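Long-range contact in EvdO1 (Micromonospora carbonacea, PDB 4XBZ), which probably catalyses an oxidative cyclization in orthosomycin biosynthesis, as a metal-dependent oxygenase of the phytanoyl-CoA dioxygenase family: residues A[160-165]-A[238-243]. Numbering follows the deposited sequence.
With NI (nickel (II) ion), chain I.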
loop_
_atom_site.group_PDB
_atom_site.type_symbol
_atom_site.label_atom_id
_atom_site.label_comp_id
_atom_site.label_asym_id
_atom_site.label_seq_id
_atom_site.Cartn_x
_atom_site.Cartn_y
_atom_site.Cartn_z
ATOM N N HIS A 160 18.921 -3.886 12.591
ATOM C CA HIS A 160 18.025 -5.022 12.541
ATOM C C HIS A 160 16.788 -4.696 11.726
ATOM O O HIS A 160 16.433 -3.531 11.544
ATOM C CB HIS A 160 17.619 -5.430 13.961
ATOM C CG HIS A 160 16.753 -4.414 14.641
ATOM N ND1 HIS A 160 17.226 -3.185 15.049
ATOM C CD2 HIS A 160 15.434 -4.430 14.955
ATOM C CE1 HIS A 160 16.242 -2.493 15.600
ATOM N NE2 HIS A 160 15.143 -3.227 15.552
ATOM N N ARG A 161 16.144 -5.744 11.231
ATOM C CA ARG A 161 14.763 -5.673 10.788
ATOM C C ARG A 161 13.867 -6.041 11.960
ATOM O O ARG A 161 14.288 -6.767 12.860
ATOM C CB ARG A 161 14.510 -6.622 9.624
ATOM C CG ARG A 161 14.931 -6.111 8.267
ATOM C CD ARG A 161 14.522 -7.128 7.191
ATOM N NE ARG A 161 14.631 -6.561 5.852
ATOM C CZ ARG A 161 14.693 -7.283 4.736
ATOM N NH1 ARG A 161 14.660 -8.611 4.797
ATOM N NH2 ARG A 161 14.781 -6.675 3.556
ATOM N N ASP A 162 12.639 -5.538 11.953
ATOM C CA ASP A 162 11.640 -5.972 12.920
ATOM C C ASP A 162 11.066 -7.308 12.451
ATOM O O ASP A 162 11.118 -7.611 11.265
ATOM C CB ASP A 162 10.555 -4.902 13.090
ATOM C CG ASP A 162 11.103 -3.620 13.722
ATOM O OD1 ASP A 162 11.939 -3.733 14.640
ATOM O OD2 ASP A 162 10.714 -2.507 13.312
ATOM N N ALA A 163 10.548 -8.121 13.370
ATOM C CA ALA A 163 10.094 -9.463 12.994
ATOM C C ALA A 163 8.829 -9.430 12.150
ATOM O O ALA A 163 7.783 -8.961 12.602
ATOM C CB ALA A 163 9.862 -10.320 14.224
ATOM N N GLY A 164 8.923 -9.948 10.929
ATOM C CA GLY A 164 7.748 -10.092 10.092
ATOM C C GLY A 164 7.068 -11.439 10.242
ATOM O O GLY A 164 5.845 -11.536 10.092
ATOM N N LEU A 165 7.873 -12.465 10.539
ATOM C CA LEU A 165 7.467 -13.880 10.514
ATOM C C LEU A 165 7.070 -14.360 9.090
ATOM O O LEU A 165 6.461 -15.423 8.938
ATOM C CB LEU A 165 6.317 -14.152 11.540
ATOM C CG LEU A 165 5.595 -15.524 11.625
ATOM C CD1 LEU A 165 5.430 -16.052 13.050
ATOM C CD2 LEU A 165 4.239 -15.555 10.846
ATOM N N HIS A 238 7.772 3.506 9.718
ATOM C CA HIS A 238 8.760 2.665 9.064
ATOM C C HIS A 238 8.277 1.248 8.777
ATOM O O HIS A 238 7.518 0.627 9.531
ATOM C CB HIS A 238 10.092 2.677 9.856
ATOM C CG HIS A 238 10.190 1.697 10.987
ATOM N ND1 HIS A 238 10.052 2.076 12.308
ATOM C CD2 HIS A 238 10.543 0.390 11.008
ATOM C CE1 HIS A 238 10.257 1.029 13.091
ATOM N NE2 HIS A 238 10.554 -0.008 12.326
ATOM N N ASN A 239 8.688 0.803 7.599
ATOM C CA ASN A 239 8.543 -0.557 7.133
ATOM C C ASN A 239 9.389 -1.462 8.011
ATOM O O ASN A 239 10.564 -1.166 8.235
ATOM C CB ASN A 239 8.987 -0.629 5.678
ATOM C CG ASN A 239 8.696 -1.957 5.029
ATOM O OD1 ASN A 239 8.705 -3.010 5.670
ATOM N ND2 ASN A 239 8.467 -1.916 3.724
ATOM N N ILE A 240 8.802 -2.550 8.506
ATOM C CA ILE A 240 9.515 -3.448 9.418
ATOM C C ILE A 240 10.720 -4.120 8.742
ATOM O O ILE A 240 11.600 -4.648 9.426
ATOM C CB ILE A 240 8.578 -4.545 9.987
ATOM C CG1 ILE A 240 7.879 -5.282 8.842
ATOM C CG2 ILE A 240 7.537 -3.928 10.927
ATOM C CD1 ILE A 240 7.719 -6.742 9.059
ATOM N N LEU A 241 10.752 -4.092 7.410
ATOM C CA LEU A 241 11.853 -4.671 6.639
ATOM C C LEU A 241 12.995 -3.663 6.412
ATOM O O LEU A 241 14.068 -4.015 5.896
ATOM C CB LEU A 241 11.341 -5.185 5.279
ATOM C CG LEU A 241 10.270 -6.285 5.286
ATOM C CD1 LEU A 241 9.866 -6.747 3.873
ATOM C CD2 LEU A 241 10.767 -7.448 6.098
ATOM N N THR A 242 12.759 -2.399 6.759
ATOM C CA THR A 242 13.827 -1.411 6.665
ATOM C C THR A 242 14.814 -1.621 7.801
ATOM O O THR A 242 14.435 -1.597 8.970
ATOM C CB THR A 242 13.307 0.026 6.710
ATOM O OG1 THR A 242 12.290 0.198 5.715
ATOM C CG2 THR A 242 14.453 1.010 6.459
ATOM N N LEU A 243 16.072 -1.845 7.440
ATOM C CA LEU A 243 17.160 -1.964 8.405
ATOM C C LEU A 243 17.311 -0.668 9.200
ATOM O O LEU A 243 17.406 0.413 8.618
ATOM C CB LEU A 243 18.471 -2.314 7.694
ATOM C CG LEU A 243 19.571 -2.855 8.608
ATOM C CD1 LEU A 243 19.128 -4.166 9.230
ATOM C CD2 LEU A 243 20.882 -3.038 7.852
HETATM NI NI NI I . 13.112 -1.883 15.619
#
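The metal centre of the double-stranded beta-helix is built here, where H160 and D162, the first two members of the facial triad (His-X-Asp...His), lie against the turn that follows strand 235-239 and leads to the third, H244. H160 NE2 and D162 OD1 each bind the nickel ion at 2.4 Å, which in a native oxygenase of this family would probably be iron(II). D162 divides its carboxylate between two jobs: while OD1 holds the metal, OD2 accepts a nearly straight bond from H238 NE2 at 2.7 Å (167° at the hydrogen). The donor comes almost in line with the C-O bond of OD2, which itself lies close to the plane of the imidazole; ring and carboxylate planes are 47° apart. H238 is thus a second-shell residue that, together with the metal bond at OD1, probably holds the carboxylate in its rotation.

The backbone of D162 is held by the type I turn from N239 to T242, which also contains an Asx turn, N239 OD1 accepting from the amide of L241. D162 N donates to I240 O at 2.9 Å, and D162 CB rests against I240 CB. I240 has CG1 between its own N and carbonyl carbon (chi1 54°), and from there CD1 extends to G164 CA at 3.5 Å.

On the flank, R161 runs extended from CG to NE beside L241, and its NH2 continues to the carbonyls of S200 and W203. A methionine here would keep some of the aliphatic contact but would probably leave those carbonyls and L241 O without their donor. L241 CD2 sits over one guanidinium face, offset toward the rim, while at the edge of that group R161 NE reaches L241 O at 2.6 Å.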